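Local atomic coordinates of pyruvate-formate lyase-activating enzyme (Bacteroides vulgatus ATCC 8482, PDB entry 3CAN), a protein that belongs to the radical SAM superfamily, whose members are built on a full or partial TIM-barrel-like alpha/beta fold. Residues Asp49-Met52 and Arg53-Leu57; Arg86-Glu90 and Ala91-Tyr95. All blocks are in the same frame, centred on the assembly; numbering follows the deposited sequence.

How the contacts relate
Contacts 1 and 2 are the C-terminal ends of two helices, 45-53 and 79-90, each at the point where the chain turns toward a strand of the parallel sheet, 57-61 or 95-101. The strands are neighbours, and the centres of the two contacts lie about 11 Å apart. A salt bridge between Asp-49 OD2 and Arg-87 NH1, 3.1 Å long, ties the helices together. Nearer the strands, the Phe-93 ring of contact 2 packs against contact 1, with its CE1 3.3 Å from Met-52 O, and Pro-94 reaches the backbone of Glu-56. Both contacts belong to the radical SAM alpha/beta fold, and no ligand lies in either.

Contact 1. Residues Asp49-Met52 and Arg53-Leu57; sequences DEVM and RNCEL
In the last turn of helix 45-53, Arg-53 N bonds to Asp-49 O at 3.1 Å in the helical i to i+4 manner, after which Asn-54 N turns back three residues to Val-51 O at 2.9 Å. The side chains of this turn reinforce the backbone bonds. Glu-50, in one of its two modelled positions, forms a salt bridge with Arg-53, so this grip is probably not permanent. Two guanidinium nitrogens approach side-on and both meet OE1 of Glu-50, NH1 at 2.9 Å nearly along its C-O axis and NE at 3.0 Å from above the carboxylate plane. That oxygen lies in the guanidinium plane, at its edge; the two planes are 59° apart. The bend of Arg-53 at chi3 (-85°) folds its guanidinium back over the helix, where Asp-49 O sits above the centre of one face.

Asn-54 ND2 donates to Glu-50 O at 2.8 Å and, in the same position of the Glu-50 side chain, weakly to OE2. An asparagine suits this place because its short side chain can supply an N-H to a carbonyl near the helix end. On the inner side, Val-51 CG1 rests 3.9 Å from Cys-55 SG, two compact groups that also touch Val-37 of strand 35-38. A water donates to Met-52 O and Cys-55 O, linking the helix end to the departing chain. Asp-49 turns its carboxylate to Arg-87, beyond this turn. The whole is a helix C-terminus with a side-chain amide on a last-turn carbonyl, leading into strand 57-61 as a helix-to-strand connection of a parallel alpha/beta fold.

Contact 2. Residues Arg86-Glu90 and Ala91-Tyr95; sequences RRVAE and ADFPY
Ala-91 N donates to Arg-87 O at 3.0 Å, still a helical bond, and weakly to Val-88 O, where helix 79-90 passes into the chain that leaves it. Asp-92 then takes a positive phi (55°), which lets two amides point back into the last turn: its own N donates to Ala-89 O at 3.1 Å, and Phe-93 N reaches Val-88 O in a long, weak bond of 3.4 Å. This is a Schellman motif. Ala-91 fits the turn because its methyl group is small enough to lie against the carbonyls of Arg-87 and Val-88.

The apolar contacts centre on Val-88. In one of its two modelled positions its CG1, anti to the backbone N (chi1 -179°), reaches Phe-93 CB at 4.1 Å and Tyr-95 CB at 3.9 Å, while Ala-89 CB lies 4.2 Å from Tyr-95 CE2. Tyrosine suits this position because its ring packs on the helix while its hydroxyl bonds to Arg-124 O.

The chemistry implies a division of labour: backbone N-H groups, some of them weakly, satisfy carbonyls of the last turn, and hydrocarbon groups hold the start of strand 95-101 against the helix end.

Contact 1. Residues Asp49-Met52 and Arg53-Leu57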
loop_
_atom_site.group_PDB
_atom_site.type_symbol
_atom_site.label_atom_id
_atom_site.label_comp_id
_atom_site.label_asym_id
_atom_site.label_seq_id
_atom_site.Cartn_x
_atom_site.Cartn_y
_atom_site.Cartn_z
ATOM N N ASP A 49 2.120 10.994 -20.220
ATOM C CA ASP A 49 3.446 11.577 -20.465
ATOM C C ASP A 49 3.787 12.679 -19.459
ATOM O O ASP A 49 4.912 12.719 -18.931
ATOM C CB ASP A 49 3.528 12.149 -21.884
ATOM C CG ASP A 49 3.530 11.083 -22.954
ATOM O OD1 ASP A 49 3.661 9.886 -22.633
ATOM O OD2 ASP A 49 3.405 11.461 -24.144
ATOM N N GLU A 50 2.829 13.561 -19.180
ATOM C CA GLU A 50 3.055 14.659 -18.237
ATOM C C GLU A 50 3.220 14.143 -16.809
ATOM O O GLU A 50 4.037 14.658 -16.061
ATOM C CB GLU A 50 1.927 15.693 -18.298
ATOM C CG GLU A 50 2.172 16.965 -17.466
ATOM C CD GLU A 50 3.360 17.807 -17.943
ATOM O OE1 GLU A 50 3.776 17.676 -19.115
ATOM O OE2 GLU A 50 3.878 18.611 -17.132
ATOM N N VAL A 51 2.444 13.128 -16.430
ATOM C CA VAL A 51 2.617 12.494 -15.114
ATOM C C VAL A 51 4.032 11.918 -14.981
ATOM O O VAL A 51 4.710 12.150 -13.985
ATOM C CB VAL A 51 1.569 11.397 -14.844
ATOM C CG1 VAL A 51 1.970 10.571 -13.601
ATOM C CG2 VAL A 51 0.182 12.035 -14.635
HETATM N N MSE A 52 4.507 11.219 -16.009
HETATM C CA MSE A 52 5.874 10.679 -15.984
HETATM C C MSE A 52 6.952 11.763 -15.833
HETATM O O MSE A 52 7.973 11.540 -15.198
HETATM C CB MSE A 52 6.141 9.821 -17.219
HETATM C CG MSE A 52 5.436 8.488 -17.206
HETATM SE SE MSE A 52 6.015 7.315 -18.655
HETATM C CE MSE A 52 5.167 8.218 -20.141
ATOM N N ARG A 53 6.723 12.946 -16.391
ATOM C CA ARG A 53 7.666 14.035 -16.220
ATOM C C ARG A 53 7.720 14.566 -14.784
ATOM O O ARG A 53 8.665 15.281 -14.419
ATOM C CB ARG A 53 7.336 15.172 -17.186
ATOM C CG ARG A 53 7.729 14.871 -18.609
ATOM C CD ARG A 53 7.681 16.124 -19.463
ATOM N NE ARG A 53 6.343 16.352 -19.972
ATOM C CZ ARG A 53 5.840 15.782 -21.069
ATOM N NH1 ARG A 53 4.600 16.044 -21.428
ATOM N NH2 ARG A 53 6.560 14.947 -21.814
ATOM N N ASN A 54 6.734 14.195 -13.964
ATOM C CA ASN A 54 6.578 14.768 -12.638
ATOM C C ASN A 54 6.413 13.719 -11.540
ATOM O O ASN A 54 5.767 13.962 -10.522
ATOM C CB ASN A 54 5.408 15.744 -12.647
ATOM C CG ASN A 54 5.664 16.939 -13.564
ATOM O OD1 ASN A 54 6.459 17.834 -13.235
ATOM N ND2 ASN A 54 5.013 16.943 -14.724
ATOM N N CYS A 55 7.015 12.553 -11.742
ATOM C CA CYS A 55 7.057 11.564 -10.670
ATOM C C CYS A 55 8.203 10.606 -10.873
ATOM O O CYS A 55 8.919 10.681 -11.878
ATOM C CB CYS A 55 5.718 10.838 -10.517
ATOM S SG CYS A 55 5.346 9.627 -11.812
ATOM N N GLU A 56 8.387 9.732 -9.894
ATOM C CA GLU A 56 9.480 8.775 -9.874
ATOM C C GLU A 56 9.082 7.363 -10.321
ATOM O O GLU A 56 9.948 6.582 -10.720
ATOM C CB GLU A 56 10.060 8.697 -8.464
ATOM C CG GLU A 56 11.027 9.776 -8.120
ATOM C CD GLU A 56 10.416 11.150 -7.991
ATOM O OE1 GLU A 56 9.317 11.310 -7.429
ATOM O OE2 GLU A 56 11.073 12.105 -8.428
ATOM N N LEU A 57 7.791 7.021 -10.226
ATOM C CA LEU A 57 7.325 5.646 -10.389
ATOM C C LEU A 57 5.850 5.627 -10.736
ATOM O O LEU A 57 5.066 6.374 -10.133
ATOM C CB LEU A 57 7.510 4.897 -9.062
ATOM C CG LEU A 57 7.076 3.448 -8.981
ATOM C CD1 LEU A 57 7.966 2.583 -9.890
ATOM C CD2 LEU A 57 7.139 2.945 -7.519
HETATM O O HOH W 1 10.389 12.149 -14.069
#

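Contact 2. Residues Arg86-Glu90 and Ala91-Tyr95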
loop_
_atom_site.group_PDB
_atom_site.type_symbol
_atom_site.label_atom_id
_atom_site.label_comp_id
_atom_site.label_asym_id
_atom_site.label_seq_id
_atom_site.Cartn_x
_atom_site.Cartn_y
_atom_site.Cartn_z
ATOM N N ARG A 86 1.708 -0.576 -21.908
ATOM C CA ARG A 86 2.622 -0.545 -23.046
ATOM C C ARG A 86 3.267 0.835 -23.195
ATOM O O ARG A 86 4.463 0.931 -23.455
ATOM C CB ARG A 86 1.910 -0.943 -24.339
ATOM C CG ARG A 86 2.837 -1.072 -25.545
ATOM C CD ARG A 86 2.120 -1.749 -26.713
ATOM N NE ARG A 86 1.873 -3.162 -26.442
ATOM C CZ ARG A 86 2.793 -4.116 -26.525
ATOM N NH1 ARG A 86 4.040 -3.840 -26.903
ATOM N NH2 ARG A 86 2.464 -5.358 -26.245
ATOM N N ARG A 87 2.484 1.897 -23.007
ATOM C CA ARG A 87 3.026 3.246 -23.177
ATOM C C ARG A 87 4.137 3.547 -22.176
ATOM O O ARG A 87 5.172 4.108 -22.555
ATOM C CB ARG A 87 1.941 4.318 -23.105
ATOM C CG ARG A 87 2.409 5.616 -23.761
ATOM C CD ARG A 87 1.353 6.691 -23.762
ATOM N NE ARG A 87 1.878 7.925 -24.358
ATOM C CZ ARG A 87 1.929 8.178 -25.670
ATOM N NH1 ARG A 87 2.430 9.331 -26.100
ATOM N NH2 ARG A 87 1.472 7.297 -26.557
ATOM N N VAL A 88 3.933 3.178 -20.916
ATOM C CA VAL A 88 4.944 3.389 -19.895
ATOM C C VAL A 88 6.205 2.570 -20.196
ATOM O O VAL A 88 7.330 3.074 -20.085
ATOM C CB VAL A 88 4.384 3.071 -18.503
ATOM C CG1 VAL A 88 5.432 3.305 -17.429
ATOM C CG2 VAL A 88 3.125 3.930 -18.246
ATOM N N ALA A 89 6.010 1.319 -20.595
ATOM C CA ALA A 89 7.128 0.450 -20.962
ATOM C C ALA A 89 7.939 1.028 -22.127
ATOM O O ALA A 89 9.187 1.022 -22.104
ATOM C CB ALA A 89 6.614 -0.937 -21.302
ATOM N N GLU A 90 7.232 1.528 -23.148
ATOM C CA GLU A 90 7.893 2.102 -24.334
ATOM C C GLU A 90 8.610 3.423 -24.034
ATOM O O GLU A 90 9.542 3.815 -24.749
ATOM C CB GLU A 90 6.882 2.309 -25.470
ATOM C CG GLU A 90 6.437 1.008 -26.119
ATOM C CD GLU A 90 5.362 1.182 -27.187
ATOM O OE1 GLU A 90 4.827 2.301 -27.356
ATOM O OE2 GLU A 90 5.045 0.182 -27.856
ATOM N N ALA A 91 8.168 4.098 -22.978
ATOM C CA ALA A 91 8.800 5.320 -22.490
ATOM C C ALA A 91 10.042 5.048 -21.641
ATOM O O ALA A 91 10.699 5.990 -21.219
ATOM C CB ALA A 91 7.793 6.133 -21.690
ATOM N N ASP A 92 10.361 3.772 -21.411
ATOM C CA ASP A 92 11.492 3.340 -20.593
ATOM C C ASP A 92 11.458 3.957 -19.191
ATOM O O ASP A 92 12.450 4.484 -18.708
ATOM C CB ASP A 92 12.821 3.650 -21.289
ATOM C CG ASP A 92 13.998 2.921 -20.656
ATOM O OD1 ASP A 92 13.803 1.832 -20.067
ATOM O OD2 ASP A 92 15.124 3.433 -20.781
ATOM N N PHE A 93 10.287 3.897 -18.568
ATOM C CA PHE A 93 10.026 4.559 -17.300
ATOM C C PHE A 93 9.672 3.497 -16.246
ATOM O O PHE A 93 8.985 2.528 -16.565
ATOM C CB PHE A 93 8.889 5.569 -17.478
ATOM C CG PHE A 93 8.691 6.476 -16.302
ATOM C CD1 PHE A 93 9.380 7.672 -16.201
ATOM C CD2 PHE A 93 7.825 6.130 -15.276
ATOM C CE1 PHE A 93 9.198 8.496 -15.103
ATOM C CE2 PHE A 93 7.644 6.969 -14.190
ATOM C CZ PHE A 93 8.337 8.137 -14.103
ATOM N N PRO A 94 10.153 3.667 -14.988
ATOM C CA PRO A 94 9.893 2.650 -13.979
ATOM C C PRO A 94 8.413 2.504 -13.613
ATOM O O PRO A 94 7.718 3.504 -13.375
ATOM C CB PRO A 94 10.682 3.124 -12.752
ATOM C CG PRO A 94 11.322 4.373 -13.102
ATOM C CD PRO A 94 10.986 4.774 -14.468
ATOM N N TYR A 95 7.959 1.262 -13.550
ATOM C CA TYR A 95 6.598 0.979 -13.131
ATOM C C TYR A 95 6.513 -0.313 -12.341
ATOM O O TYR A 95 7.338 -1.234 -12.522
ATOM C CB TYR A 95 5.646 0.950 -14.341
ATOM C CG TYR A 95 5.874 -0.182 -15.339
ATOM C CD1 TYR A 95 5.010 -1.267 -15.397
ATOM C CD2 TYR A 95 6.936 -0.147 -16.233
ATOM C CE1 TYR A 95 5.202 -2.299 -16.305
ATOM C CE2 TYR A 95 7.136 -1.180 -17.155
ATOM C CZ TYR A 95 6.271 -2.243 -17.180
ATOM O OH TYR A 95 6.470 -3.260 -18.089
#